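Local coordinates for protein xylosidase (Xanthomonas axonopodis pv. citri, PDB 6XN2) that probably hydrolyses xylo-oligosaccharides as a family 43 glycoside hydrolase, binding xylose units in a pocket next to a central calcium ion, at residues D50-L60 and T307-Q315. Sequence-based numbering, arbitrary orientation.
Sequences DPSAHVFDGAL and THHSICLFQ. With CA (calcium ion), chain D; XYP (beta-D-xylopyranose), chain E; GOL (glycerol), chain K.
In the five-bladed β-propeller characteristic of family 43 glycoside hydrolases, strands 51-56 and 310-314 belong to different sheets and run nearly parallel (15° between axes) outward from the central calcium ion and the xylose pocket. At the pocket end, D50 lies over one face of the H308 ring: its CB sits 3.8 Å from the ring centroid in a CH-π contact, with the carboxylate plane tilted 62° to the ring. OD2 accepts a 2.6 Å hydrogen bond from O4 of the xylose and also pairs with S65, so OD2 is gripped by two hydrogen bonds. The edge of the same imidazole meets calcium, NE2 at 2.6 Å; the six other ligands of the metal are waters, so the protein holds it mostly at second hand. One of these waters lies within hydrogen-bonding distance of P51 O, S52 OG and H309 O, three acceptors for its two protons, and so links both segments to the metal shell; S52 OG is also hydrogen-bonded to P120 O.

Beyond the site, both direct hydrogen bonds between the two segments run through one serine hydroxyl. With chi1 at 62°, S310 OG lies between its own backbone N and carbonyl carbon, donating to P51 O from above the carbonyl plane and accepting from A53 N at 2.9 Å. The hydroxyl thus links two backbone groups of the 51-56 strand, while the backbones of S52 and S310 pair with Y63 and F321 in their own sheets. Farther out the interface becomes apolar. C312 CB packs on A53 CB, and its SG, swung anti to the backbone N, touches L60 CD1. F314 lies against the β-hairpin whose type I′ turn spans F56 to A59: V55 CG2 touches its CD1, and L60 CB rests over one ring face, 3.6 Å from CE2.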
# COMPACT_ATOMS: atom_id res chain seq x y z
N ASP A 50 -2.64 0.96 -6.47
CA ASP A 50 -1.77 0.84 -5.30
C ASP A 50 -0.61 1.84 -5.29
O ASP A 50 0.56 1.44 -5.27
CB ASP A 50 -1.19 -0.57 -5.25
CG ASP A 50 -2.23 -1.64 -5.56
OD1 ASP A 50 -3.36 -1.58 -5.04
OD2 ASP A 50 -1.90 -2.56 -6.34
N PRO A 51 -0.92 3.14 -5.29
CA PRO A 51 0.18 4.11 -5.46
C PRO A 51 1.05 4.25 -4.21
O PRO A 51 0.54 4.51 -3.13
CB PRO A 51 -0.56 5.41 -5.76
CG PRO A 51 -1.86 5.26 -5.03
CD PRO A 51 -2.22 3.80 -5.10
N SER A 52 2.35 4.16 -4.37
CA SER A 52 3.26 4.39 -3.28
C SER A 52 4.07 5.62 -3.64
O SER A 52 4.91 5.56 -4.46
CB SER A 52 4.16 3.19 -3.07
OG SER A 52 3.51 2.17 -2.38
N ALA A 53 3.78 6.72 -2.98
CA ALA A 53 4.43 8.00 -3.32
C ALA A 53 5.60 8.29 -2.41
O ALA A 53 5.49 8.12 -1.22
CB ALA A 53 3.43 9.11 -3.26
N HIS A 54 6.70 8.74 -3.02
CA HIS A 54 7.90 9.10 -2.25
C HIS A 54 8.52 10.37 -2.84
O HIS A 54 8.37 10.59 -4.00
CB HIS A 54 8.92 7.98 -2.33
CG HIS A 54 8.53 6.75 -1.59
ND1 HIS A 54 8.95 6.49 -0.34
CD2 HIS A 54 7.76 5.72 -1.94
CE1 HIS A 54 8.46 5.36 0.05
NE2 HIS A 54 7.72 4.88 -0.89
N VAL A 55 9.18 11.15 -2.00
CA VAL A 55 9.94 12.32 -2.49
C VAL A 55 11.40 11.88 -2.49
O VAL A 55 11.96 11.75 -1.43
CB VAL A 55 9.75 13.57 -1.63
CG1 VAL A 55 10.76 14.62 -2.01
CG2 VAL A 55 8.35 14.12 -1.75
N PHE A 56 11.92 11.62 -3.68
CA PHE A 56 13.32 11.21 -3.86
C PHE A 56 13.98 12.24 -4.75
O PHE A 56 13.41 12.63 -5.73
CB PHE A 56 13.39 9.87 -4.58
CG PHE A 56 12.89 8.70 -3.79
CD1 PHE A 56 12.98 8.67 -2.42
CD2 PHE A 56 12.33 7.61 -4.42
CE1 PHE A 56 12.52 7.59 -1.69
CE2 PHE A 56 11.87 6.53 -3.69
CZ PHE A 56 11.98 6.52 -2.33
N ASP A 57 15.15 12.69 -4.34
CA ASP A 57 15.92 13.62 -5.12
C ASP A 57 15.14 14.87 -5.57
O ASP A 57 15.19 15.26 -6.69
CB ASP A 57 16.56 12.88 -6.30
CG ASP A 57 17.41 11.71 -5.86
OD1 ASP A 57 18.22 11.93 -4.95
OD2 ASP A 57 17.28 10.60 -6.37
N GLY A 58 14.41 15.45 -4.64
CA GLY A 58 13.66 16.64 -4.92
C GLY A 58 12.38 16.56 -5.73
O GLY A 58 11.73 17.55 -5.91
N ALA A 59 12.06 15.40 -6.24
CA ALA A 59 10.83 15.21 -7.01
C ALA A 59 9.97 14.10 -6.42
O ALA A 59 10.46 13.26 -5.65
CB ALA A 59 11.16 14.91 -8.47
N LEU A 60 8.69 14.11 -6.76
CA LEU A 60 7.77 13.09 -6.26
C LEU A 60 7.72 11.93 -7.24
O LEU A 60 7.33 12.10 -8.39
CB LEU A 60 6.37 13.67 -6.07
CG LEU A 60 5.32 12.68 -5.55
CD1 LEU A 60 5.15 12.81 -4.05
CD2 LEU A 60 4.00 12.88 -6.28
N THR A 307 -9.26 -0.92 -2.42
CA THR A 307 -8.86 0.41 -2.05
C THR A 307 -7.43 0.30 -1.53
O THR A 307 -7.14 -0.55 -0.77
CB THR A 307 -9.83 1.09 -1.08
OG1 THR A 307 -9.42 2.42 -0.84
CG2 THR A 307 -9.92 0.37 0.20
N HIS A 308 -6.54 1.15 -2.01
CA HIS A 308 -5.15 1.10 -1.63
C HIS A 308 -4.58 2.50 -1.67
O HIS A 308 -5.01 3.28 -2.44
CB HIS A 308 -4.42 0.26 -2.61
CG HIS A 308 -3.24 -0.44 -2.05
ND1 HIS A 308 -3.30 -1.75 -1.67
CD2 HIS A 308 -1.96 -0.06 -1.89
CE1 HIS A 308 -2.12 -2.12 -1.23
NE2 HIS A 308 -1.30 -1.11 -1.35
N HIS A 309 -3.56 2.78 -0.88
CA HIS A 309 -3.09 4.13 -0.82
C HIS A 309 -1.72 4.37 -0.26
O HIS A 309 -1.08 3.48 0.18
CB HIS A 309 -3.98 4.83 0.18
CG HIS A 309 -3.58 4.57 1.60
ND1 HIS A 309 -3.50 3.31 2.12
CD2 HIS A 309 -3.13 5.40 2.56
CE1 HIS A 309 -3.08 3.39 3.37
NE2 HIS A 309 -2.84 4.64 3.65
N SER A 310 -1.25 5.59 -0.38
CA SER A 310 -0.08 6.01 0.37
C SER A 310 -0.30 7.44 0.83
O SER A 310 -1.19 8.14 0.34
CB SER A 310 1.20 5.86 -0.46
OG SER A 310 1.19 6.68 -1.61
N ILE A 311 0.51 7.87 1.79
CA ILE A 311 0.46 9.22 2.31
C ILE A 311 1.85 9.83 2.29
O ILE A 311 2.80 9.26 2.85
CB ILE A 311 -0.11 9.25 3.74
CG1 ILE A 311 -1.58 8.83 3.74
CG2 ILE A 311 0.08 10.64 4.36
CD1 ILE A 311 -2.12 8.53 5.13
N CYS A 312 1.99 10.96 1.61
CA CYS A 312 3.34 11.49 1.38
C CYS A 312 3.37 13.02 1.44
O CYS A 312 2.47 13.64 0.94
CB CYS A 312 3.77 11.07 -0.02
SG CYS A 312 5.41 11.62 -0.49
N LEU A 313 4.41 13.56 2.06
CA LEU A 313 4.58 15.02 2.16
C LEU A 313 5.41 15.49 0.97
O LEU A 313 6.46 14.95 0.75
CB LEU A 313 5.29 15.33 3.47
CG LEU A 313 5.63 16.79 3.72
CD1 LEU A 313 4.38 17.63 3.72
CD2 LEU A 313 6.36 16.93 5.03
N PHE A 314 4.88 16.45 0.22
CA PHE A 314 5.57 17.05 -0.92
C PHE A 314 5.55 18.56 -0.75
O PHE A 314 4.51 19.19 -0.89
CB PHE A 314 4.89 16.65 -2.23
CG PHE A 314 5.72 16.92 -3.46
CD1 PHE A 314 7.09 17.12 -3.37
CD2 PHE A 314 5.13 16.96 -4.71
CE1 PHE A 314 7.85 17.36 -4.51
CE2 PHE A 314 5.88 17.20 -5.85
CZ PHE A 314 7.24 17.40 -5.75
N GLN A 315 6.69 19.14 -0.42
CA GLN A 315 6.78 20.56 -0.17
C GLN A 315 5.78 21.07 0.88
O GLN A 315 5.83 20.69 2.02
CB GLN A 315 6.78 21.38 -1.48
CG GLN A 315 7.93 21.04 -2.41
CD GLN A 315 8.07 21.93 -3.63
OE1 GLN A 315 7.40 22.91 -3.77
NE2 GLN A 315 8.95 21.57 -4.51
CA CA D . 1.07 -0.26 -0.60
O1 XYP E . -5.88 -7.35 -3.17
C1 XYP E . -5.29 -6.29 -3.89
C2 XYP E . -3.85 -6.16 -3.44
C3 XYP E . -3.02 -5.37 -4.40
C4 XYP E . -3.24 -5.85 -5.82
C5 XYP E . -4.70 -5.81 -6.14
O2 XYP E . -3.73 -5.52 -2.18
O3 XYP E . -1.72 -5.64 -3.96
O4 XYP E . -2.58 -5.02 -6.72
O5 XYP E . -5.42 -6.62 -5.25
C1 GOL K . 8.63 10.88 1.18
O1 GOL K . 8.29 12.24 1.48
C2 GOL K . 9.86 10.39 1.92
O2 GOL K . 9.59 9.99 3.26
C3 GOL K . 10.64 9.34 1.19
O3 GOL K . 10.53 8.05 1.78
O HOH W 1 1.70 0.00 -3.15
O HOH W 2 0.95 2.19 -1.49
O HOH W 3 3.47 0.58 -0.06
O HOH W 4 -0.25 0.95 1.34
O HOH W 5 1.20 -1.73 1.58
O HOH W 6 2.48 -2.42 -1.16